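Local coordinates for solute-binding protein Csal_2479 (Chromohalobacter salexigens, PDB 4P1L) that binds D-glucuronate and is probably the periplasmic solute-binding component of a TRAP system that transports solute into the cytoplasm, at residues N207-Y212 with V285-V290. Numbering follows the deposited sequence.
Sequences NNYPSY and VKINEV. With BDP (beta-D-glucopyranuronic acid), chain C.
Tyr212 presents the edge of its ring to Val285, whose CG1 lies near the ring plane, 3.4 Å from Tyr212 OH and 4.1 Å from Tyr212 CE2. Tyr209 meets Ile287 obliquely: Ile287 CD1 sits 3.9 Å from Tyr209 CE1, while Ile287 CG2 comes to 3.6 Å from Tyr209 OH. Tyr224 stacks with Tyr209, and its ring also meets that of Tyr212, the planes at about 40°. In Tyr212 a chi1 of 175° sets CG opposite the backbone N and carries the ring to Val285; its hydroxyl is hydrogen-bonded to the carbonyl of Ala221.

In this two-lobed, periplasmic binding protein fold the start of helix 209-214 packs, through two tyrosines, on Val285 and Ile287, just before and within the outer strand 286-288 of a four-stranded mixed sheet; Ile280 of the long helix 248-282 touches both tyrosines. Asn207, Asn208 and Ser211, on the other side of this turn, face the glucuronate. Asn208 is the N-cap, its OD1 accepting from Ser211 N at 2.8 Å, nearly end-on to the carbonyl (174°). Asn207 uses both ends of its amide on the sugar: OD1 accepts from O1 at 2.7 Å, and ND2 donates to the ring oxygen O5 at 3.1 Å. That same OD1 also takes Asn208 N in its carbonyl plane, a second bond that helps fix the amide's rotation.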
ATOM      1  N   ASN A 207      -2.017  -9.438  -3.060  1.00 13.67           N
ATOM      2  CA  ASN A 207      -2.017  -8.086  -3.594  1.00 11.12           C
ATOM      3  C   ASN A 207      -3.354  -7.765  -4.236  1.00 13.28           C
ATOM      4  O   ASN A 207      -4.239  -8.628  -4.348  1.00 14.18           O
ATOM      5  CB  ASN A 207      -0.867  -7.882  -4.605  1.00 12.24           C
ATOM      6  CG  ASN A 207      -0.149  -6.585  -4.385  1.00 11.61           C
ATOM      7  OD1 ASN A 207      -0.786  -5.508  -4.262  1.00 14.48           O
ATOM      8  ND2 ASN A 207       1.169  -6.653  -4.255  1.00 15.25           N
ATOM      9  N   ASN A 208      -3.474  -6.511  -4.655  1.00 11.27           N
ATOM     10  CA  ASN A 208      -4.626  -6.031  -5.400  1.00 13.04           C
ATOM     11  C   ASN A 208      -4.526  -6.451  -6.855  1.00 15.78           C
ATOM     12  O   ASN A 208      -3.486  -6.959  -7.287  1.00 15.90           O
ATOM     13  CB  ASN A 208      -4.725  -4.516  -5.277  1.00 14.42           C
ATOM     14  CG  ASN A 208      -3.410  -3.815  -5.636  1.00 12.67           C
ATOM     15  OD1 ASN A 208      -2.801  -4.088  -6.669  1.00 15.65           O
ATOM     16  ND2 ASN A 208      -2.970  -2.925  -4.758  1.00 11.46           N
ATOM     17  N   TYR A 209      -5.604  -6.260  -7.607  1.00 15.12           N
ATOM     18  CA  TYR A 209      -5.616  -6.677  -9.001  1.00 15.24           C
ATOM     19  C   TYR A 209      -4.523  -5.990  -9.854  1.00 14.26           C
ATOM     20  O   TYR A 209      -3.765  -6.662 -10.592  1.00 15.41           O
ATOM     21  CB  TYR A 209      -6.995  -6.460  -9.597  1.00 16.76           C
ATOM     22  CG  TYR A 209      -8.041  -7.521  -9.281  1.00 14.87           C
ATOM     23  CD1 TYR A 209      -7.853  -8.850  -9.608  1.00 28.26           C
ATOM     24  CD2 TYR A 209      -9.247  -7.161  -8.687  1.00 26.25           C
ATOM     25  CE1 TYR A 209      -8.850  -9.815  -9.322  1.00 25.84           C
ATOM     26  CE2 TYR A 209     -10.243  -8.105  -8.404  1.00 23.54           C
ATOM     27  CZ  TYR A 209     -10.040  -9.425  -8.733  1.00 28.24           C
ATOM     28  OH  TYR A 209     -11.029 -10.363  -8.462  1.00 27.17           O
ATOM     29  N   PRO A 210      -4.396  -4.662  -9.741  1.00 13.18           N
ATOM     30  CA  PRO A 210      -3.401  -4.055 -10.628  1.00 13.20           C
ATOM     31  C   PRO A 210      -1.987  -4.515 -10.382  1.00 15.29           C
ATOM     32  O   PRO A 210      -1.241  -4.628 -11.353  1.00 18.63           O
ATOM     33  CB  PRO A 210      -3.575  -2.559 -10.399  1.00 17.21           C
ATOM     34  CG  PRO A 210      -4.994  -2.428  -9.933  1.00 16.31           C
ATOM     35  CD  PRO A 210      -5.218  -3.647  -9.072  1.00 16.17           C
ATOM     36  N   SER A 211      -1.632  -4.861  -9.146  1.00 16.25           N
ATOM     37  CA  SER A 211      -0.280  -5.343  -8.889  1.00 12.96           C
ATOM     38  C   SER A 211      -0.112  -6.774  -9.372  1.00 14.62           C
ATOM     39  O   SER A 211       0.877  -7.098 -10.044  1.00 16.35           O
ATOM     40  CB  SER A 211       0.034  -5.250  -7.399  1.00 13.52           C
ATOM     41  OG  SER A 211       0.282  -3.899  -7.023  1.00 17.71           O
ATOM     42  N   TYR A 212      -1.093  -7.606  -9.032  1.00 13.55           N
ATOM     43  CA  TYR A 212      -1.124  -8.999  -9.433  1.00 15.53           C
ATOM     44  C   TYR A 212      -0.961  -9.102 -10.942  1.00 17.05           C
ATOM     45  O   TYR A 212      -0.220  -9.938 -11.422  1.00 14.78           O
ATOM     46  CB  TYR A 212      -2.446  -9.593  -8.973  1.00 15.02           C
ATOM     47  CG  TYR A 212      -2.749 -11.020  -9.380  1.00 17.07           C
ATOM     48  CD1 TYR A 212      -1.907 -12.058  -9.052  1.00 13.49           C
ATOM     49  CD2 TYR A 212      -3.931 -11.327 -10.070  1.00 18.98           C
ATOM     50  CE1 TYR A 212      -2.236 -13.393  -9.398  1.00 16.08           C
ATOM     51  CE2 TYR A 212      -4.259 -12.624 -10.400  1.00 23.30           C
ATOM     52  CZ  TYR A 212      -3.416 -13.656 -10.057  1.00 23.75           C
ATOM     53  OH  TYR A 212      -3.776 -14.937 -10.410  1.00 19.56           O
ATOM     54  N   VAL A 285      -7.107 -17.013 -15.561  1.00 23.33           N
ATOM     55  CA  VAL A 285      -6.994 -17.020 -14.106  1.00 17.50           C
ATOM     56  C   VAL A 285      -8.301 -17.470 -13.490  1.00 22.72           C
ATOM     57  O   VAL A 285      -9.399 -17.102 -13.946  1.00 18.42           O
ATOM     58  CB  VAL A 285      -6.558 -15.627 -13.558  1.00 19.67           C
ATOM     59  CG1 VAL A 285      -6.667 -15.561 -12.040  1.00 19.44           C
ATOM     60  CG2 VAL A 285      -5.128 -15.322 -13.987  1.00 23.69           C
ATOM     61  N   LYS A 286      -8.175 -18.286 -12.448  1.00 22.08           N
ATOM     62  CA  LYS A 286      -9.309 -18.761 -11.701  1.00 18.13           C
ATOM     63  C   LYS A 286      -9.485 -17.907 -10.445  1.00 16.82           C
ATOM     64  O   LYS A 286      -8.662 -17.955  -9.509  1.00 17.96           O
ATOM     65  CB  LYS A 286      -9.094 -20.221 -11.338  1.00 19.79           C
ATOM     66  CG  LYS A 286      -8.916 -21.107 -12.580  1.00 27.89           C
ATOM     67  CD  LYS A 286      -8.467 -22.515 -12.215  1.00 34.12           C
ATOM     68  CE  LYS A 286      -8.223 -23.392 -13.451  1.00 41.23           C
ATOM     69  NZ  LYS A 286      -7.445 -24.633 -13.104  1.00 45.24           N
ATOM     70  N   ILE A 287     -10.543 -17.097 -10.458  1.00 17.02           N
ATOM     71  CA  ILE A 287     -10.864 -16.218  -9.344  1.00 16.29           C
ATOM     72  C   ILE A 287     -12.034 -16.789  -8.562  1.00 18.67           C
ATOM     73  O   ILE A 287     -13.040 -17.178  -9.147  1.00 20.44           O
ATOM     74  CB  ILE A 287     -11.290 -14.813  -9.820  1.00 20.19           C
ATOM     75  CG1 ILE A 287     -10.171 -14.160 -10.639  1.00 22.21           C
ATOM     76  CG2 ILE A 287     -11.628 -13.922  -8.619  1.00 19.77           C
ATOM     77  CD1 ILE A 287     -10.546 -12.820 -11.233  1.00 24.50           C
ATOM     78  N   ASN A 288     -11.903 -16.837  -7.236  1.00 17.99           N
ATOM     79  CA  ASN A 288     -12.999 -17.276  -6.378  1.00 15.12           C
ATOM     80  C   ASN A 288     -13.174 -16.366  -5.188  1.00 19.62           C
ATOM     81  O   ASN A 288     -12.194 -15.952  -4.576  1.00 15.77           O
ATOM     82  CB  ASN A 288     -12.814 -18.728  -5.869  1.00 16.08           C
ATOM     83  CG  ASN A 288     -11.682 -18.862  -4.845  1.00 19.44           C
ATOM     84  OD1 ASN A 288     -10.504 -18.768  -5.189  1.00 18.10           O
ATOM     85  ND2 ASN A 288     -12.039 -19.114  -3.596  1.00 15.90           N
ATOM     86  N   GLU A 289     -14.430 -16.046  -4.874  1.00 14.74           N
ATOM     87  CA  GLU A 289     -14.773 -15.457  -3.597  1.00 15.05           C
ATOM     88  C   GLU A 289     -14.481 -16.577  -2.595  1.00 14.60           C
ATOM     89  O   GLU A 289     -14.658 -17.760  -2.911  1.00 16.02           O
ATOM     90  CB  GLU A 289     -16.260 -15.069  -3.529  1.00 18.15           C
ATOM     91  CG  GLU A 289     -16.728 -14.119  -4.639  1.00 20.27           C
ATOM     92  CD  GLU A 289     -16.284 -12.672  -4.404  1.00 25.15           C
ATOM     93  OE1 GLU A 289     -15.693 -12.355  -3.332  1.00 19.46           O
ATOM     94  OE2 GLU A 289     -16.540 -11.844  -5.296  1.00 22.76           O
ATOM     95  N   VAL A 290     -14.044 -16.213  -1.403  1.00 14.99           N
ATOM     96  CA  VAL A 290     -13.893 -17.180  -0.329  1.00 14.46           C
ATOM     97  C   VAL A 290     -15.256 -17.480   0.263  1.00 14.74           C
ATOM     98  O   VAL A 290     -16.225 -16.764   0.016  1.00 15.54           O
ATOM     99  CB  VAL A 290     -12.902 -16.726   0.786  1.00 15.29           C
ATOM    100  CG1 VAL A 290     -11.496 -16.517   0.209  1.00 14.02           C
ATOM    101  CG2 VAL A 290     -13.378 -15.459   1.516  1.00 17.09           C
TER
HETATM  102  C1  BDP C 401       1.551  -2.838  -3.959  1.00 11.57           C
HETATM  103  C2  BDP C 401       1.990  -1.485  -3.420  1.00 10.53           C
HETATM  104  C3  BDP C 401       3.454  -1.341  -3.598  1.00 16.70           C
HETATM  105  C4  BDP C 401       4.111  -2.459  -2.853  1.00 12.52           C
HETATM  106  C5  BDP C 401       3.617  -3.835  -3.372  1.00 10.25           C
HETATM  107  C6  BDP C 401       4.226  -5.012  -2.613  1.00 12.94           C
HETATM  108  O2  BDP C 401       1.307  -0.508  -4.187  1.00 13.24           O
HETATM  109  O3  BDP C 401       3.845  -0.044  -2.904  1.00 13.74           O
HETATM  110  O4  BDP C 401       5.541  -2.378  -2.990  1.00 12.28           O
HETATM  111  O5  BDP C 401       2.229  -3.893  -3.257  1.00 11.81           O
HETATM  112  O6A BDP C 401       3.485  -6.037  -2.463  1.00 13.40           O
HETATM  113  O1  BDP C 401       0.191  -3.003  -3.753  1.00 14.07           O
HETATM  114  O6B BDP C 401       5.419  -4.963  -2.249  1.00 15.87           O